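Local coordinates for exopolysaccharide biosynthesis protein (Pantoea stewartii subsp. stewartii DC283, PDB 6TGF) that modifies biofilm glycan, probably by hydrolysing exopolysaccharide, using a bacteriophage tailspike-like parallel beta-helix fold, at residues 182-187 with 205-210. Sequence-based numbering, arbitrary orientation.
Sequences LFEGAK and VGSFQP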
loop_
_atom_site.group_PDB
_atom_site.type_symbol
_atom_site.label_atom_id
_atom_site.label_comp_id
_atom_site.label_asym_id
_atom_site.label_seq_id
_atom_site.Cartn_x
_atom_site.Cartn_y
_atom_site.Cartn_z
ATOM N N LEU B 182 -42.884 18.746 -30.348
ATOM C CA LEU B 182 -44.339 19.035 -30.476
ATOM C C LEU B 182 -44.734 20.100 -29.447
ATOM O O LEU B 182 -45.510 21.008 -29.807
ATOM C CB LEU B 182 -45.147 17.750 -30.265
ATOM C CG LEU B 182 -45.161 16.772 -31.439
ATOM C CD1 LEU B 182 -45.923 15.507 -31.073
ATOM C CD2 LEU B 182 -45.762 17.409 -32.683
ATOM N N PHE B 183 -44.211 19.980 -28.223
ATOM C CA PHE B 183 -44.502 20.880 -27.076
ATOM C C PHE B 183 -43.345 20.837 -26.069
ATOM O O PHE B 183 -42.477 19.946 -26.176
ATOM C CB PHE B 183 -45.824 20.477 -26.418
ATOM C CG PHE B 183 -45.945 19.007 -26.106
ATOM C CD1 PHE B 183 -45.407 18.479 -24.943
ATOM C CD2 PHE B 183 -46.597 18.148 -26.977
ATOM C CE1 PHE B 183 -45.517 17.127 -24.659
ATOM C CE2 PHE B 183 -46.708 16.796 -26.691
ATOM C CZ PHE B 183 -46.166 16.287 -25.534
ATOM N N GLU B 184 -43.343 21.782 -25.124
ATOM C CA GLU B 184 -42.358 21.876 -24.013
ATOM C C GLU B 184 -42.506 20.639 -23.116
ATOM O O GLU B 184 -43.596 20.459 -22.530
ATOM C CB GLU B 184 -42.576 23.167 -23.219
ATOM C CG GLU B 184 -41.557 23.395 -22.114
ATOM C CD GLU B 184 -40.153 23.728 -22.588
ATOM O OE1 GLU B 184 -40.023 24.444 -23.601
ATOM O OE2 GLU B 184 -39.191 23.271 -21.941
ATOM N N GLY B 185 -41.453 19.821 -23.029
ATOM C CA GLY B 185 -41.405 18.608 -22.189
ATOM C C GLY B 185 -41.739 17.347 -22.966
ATOM O O GLY B 185 -41.816 16.277 -22.331
ATOM N N ALA B 186 -41.940 17.459 -24.284
ATOM C CA ALA B 186 -42.201 16.325 -25.204
ATOM C C ALA B 186 -41.022 15.347 -25.143
ATOM O O ALA B 186 -39.872 15.805 -25.288
ATOM C CB ALA B 186 -42.424 16.831 -26.607
ATOM N N LYS B 187 -41.302 14.059 -24.924
ATOM C CA LYS B 187 -40.271 12.999 -24.764
ATOM C C LYS B 187 -40.025 12.320 -26.114
ATOM O O LYS B 187 -41.004 12.083 -26.854
ATOM C CB LYS B 187 -40.694 11.981 -23.701
ATOM C CG LYS B 187 -40.731 12.531 -22.281
ATOM C CD LYS B 187 -40.977 11.484 -21.219
ATOM C CE LYS B 187 -41.746 12.029 -20.034
ATOM N NZ LYS B 187 -41.482 11.255 -18.799
ATOM N N VAL B 205 -35.885 15.031 -23.605
ATOM C CA VAL B 205 -37.069 15.879 -23.275
ATOM C C VAL B 205 -36.881 17.230 -23.977
ATOM O O VAL B 205 -35.827 17.860 -23.778
ATOM C CB VAL B 205 -37.264 16.005 -21.748
ATOM C CG1 VAL B 205 -36.039 16.544 -21.029
ATOM C CG2 VAL B 205 -38.483 16.834 -21.394
ATOM N N GLY B 206 -37.853 17.627 -24.805
ATOM C CA GLY B 206 -37.759 18.794 -25.703
ATOM C C GLY B 206 -38.054 20.100 -24.986
ATOM O O GLY B 206 -38.770 20.071 -23.965
ATOM N N SER B 207 -37.522 21.209 -25.510
ATOM C CA SER B 207 -37.733 22.584 -24.987
ATOM C C SER B 207 -37.546 23.613 -26.107
ATOM O O SER B 207 -36.755 23.345 -27.033
ATOM C CB SER B 207 -36.808 22.867 -23.832
ATOM O OG SER B 207 -37.081 24.140 -23.264
ATOM N N PHE B 208 -38.263 24.738 -26.015
ATOM C CA PHE B 208 -38.117 25.928 -26.894
ATOM C C PHE B 208 -37.294 27.003 -26.174
ATOM O O PHE B 208 -36.975 28.027 -26.804
ATOM C CB PHE B 208 -39.493 26.456 -27.310
ATOM C CG PHE B 208 -40.381 25.420 -27.950
ATOM C CD1 PHE B 208 -40.111 24.945 -29.224
ATOM C CD2 PHE B 208 -41.479 24.909 -27.274
ATOM C CE1 PHE B 208 -40.923 23.986 -29.810
ATOM C CE2 PHE B 208 -42.292 23.952 -27.864
ATOM C CZ PHE B 208 -42.012 23.492 -29.130
ATOM N N GLN B 209 -36.965 26.772 -24.896
ATOM C CA GLN B 209 -36.049 27.630 -24.094
ATOM C C GLN B 209 -34.658 27.565 -24.718
ATOM O O GLN B 209 -34.230 26.498 -25.157
ATOM C CB GLN B 209 -36.010 27.175 -22.633
ATOM C CG GLN B 209 -37.333 27.346 -21.897
ATOM C CD GLN B 209 -37.750 28.793 -21.793
ATOM O OE1 GLN B 209 -38.843 29.175 -22.204
ATOM N NE2 GLN B 209 -36.867 29.617 -21.251
ATOM N N PRO B 210 -33.900 28.684 -24.775
ATOM C CA PRO B 210 -32.601 28.695 -25.447
ATOM C C PRO B 210 -31.531 27.956 -24.629
ATOM O O PRO B 210 -31.444 28.190 -23.437
ATOM C CB PRO B 210 -32.239 30.185 -25.585
ATOM C CG PRO B 210 -33.440 30.954 -25.048
ATOM C CD PRO B 210 -34.222 29.989 -24.181
#
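G185 and A186 pair with G206 through two backbone hydrogen bonds: G185 N gives to G206 O at 2.9 Å, and G206 N gives to A186 O at 2.8 Å. Next to them K187 and V205 form an antiparallel, non-hydrogen-bonded pair, CA to CA 4.6 Å, which marks where regular strand pairing begins. Before it the chain turns: F183 to A186 is a type II beta turn, closed by A186 N on F183 O, with G185 at the third position where its positive phi of 96° fits. The carbonyl of A186 also meets the CA-H of V205.

E184 carries the side-chain contact. Its CG is anti to the backbone N (chi1 -176°), and a bend at chi2 swings the carboxylate across to the far end of the strand. There each oxygen takes one hydrogen bond. S207 OG donates to the syn lone pair of E184 OE2 at 2.6 Å. F208 N donates to E184 OE1 at 3.0 Å, on the syn side but out of the carboxylate plane by 23°. While donating to E184, S207 OG also accepts from Q209 N at 3.1 Å in an ST turn, so one hydroxyl links the carboxylate to the bend that follows the strand. The F208 ring comes against the turn through CE2, 3.7 Å from F183 C, while L182 O sits at the ring's edge, near its plane. At the other end, V205 CG2 rests against CA and O of G185.

The turn leads from the loop after helix 173-176 into strand 187-190, antiparallel to strand 202-207; strand 224-228 borders the latter on its other side, where F208 touches F224 and S207 touches H225. L182 touches F141 and F183 touches I143, so the loop feeding the mixed sheet packs on edge strand 139-143 of the preceding antiparallel sheet.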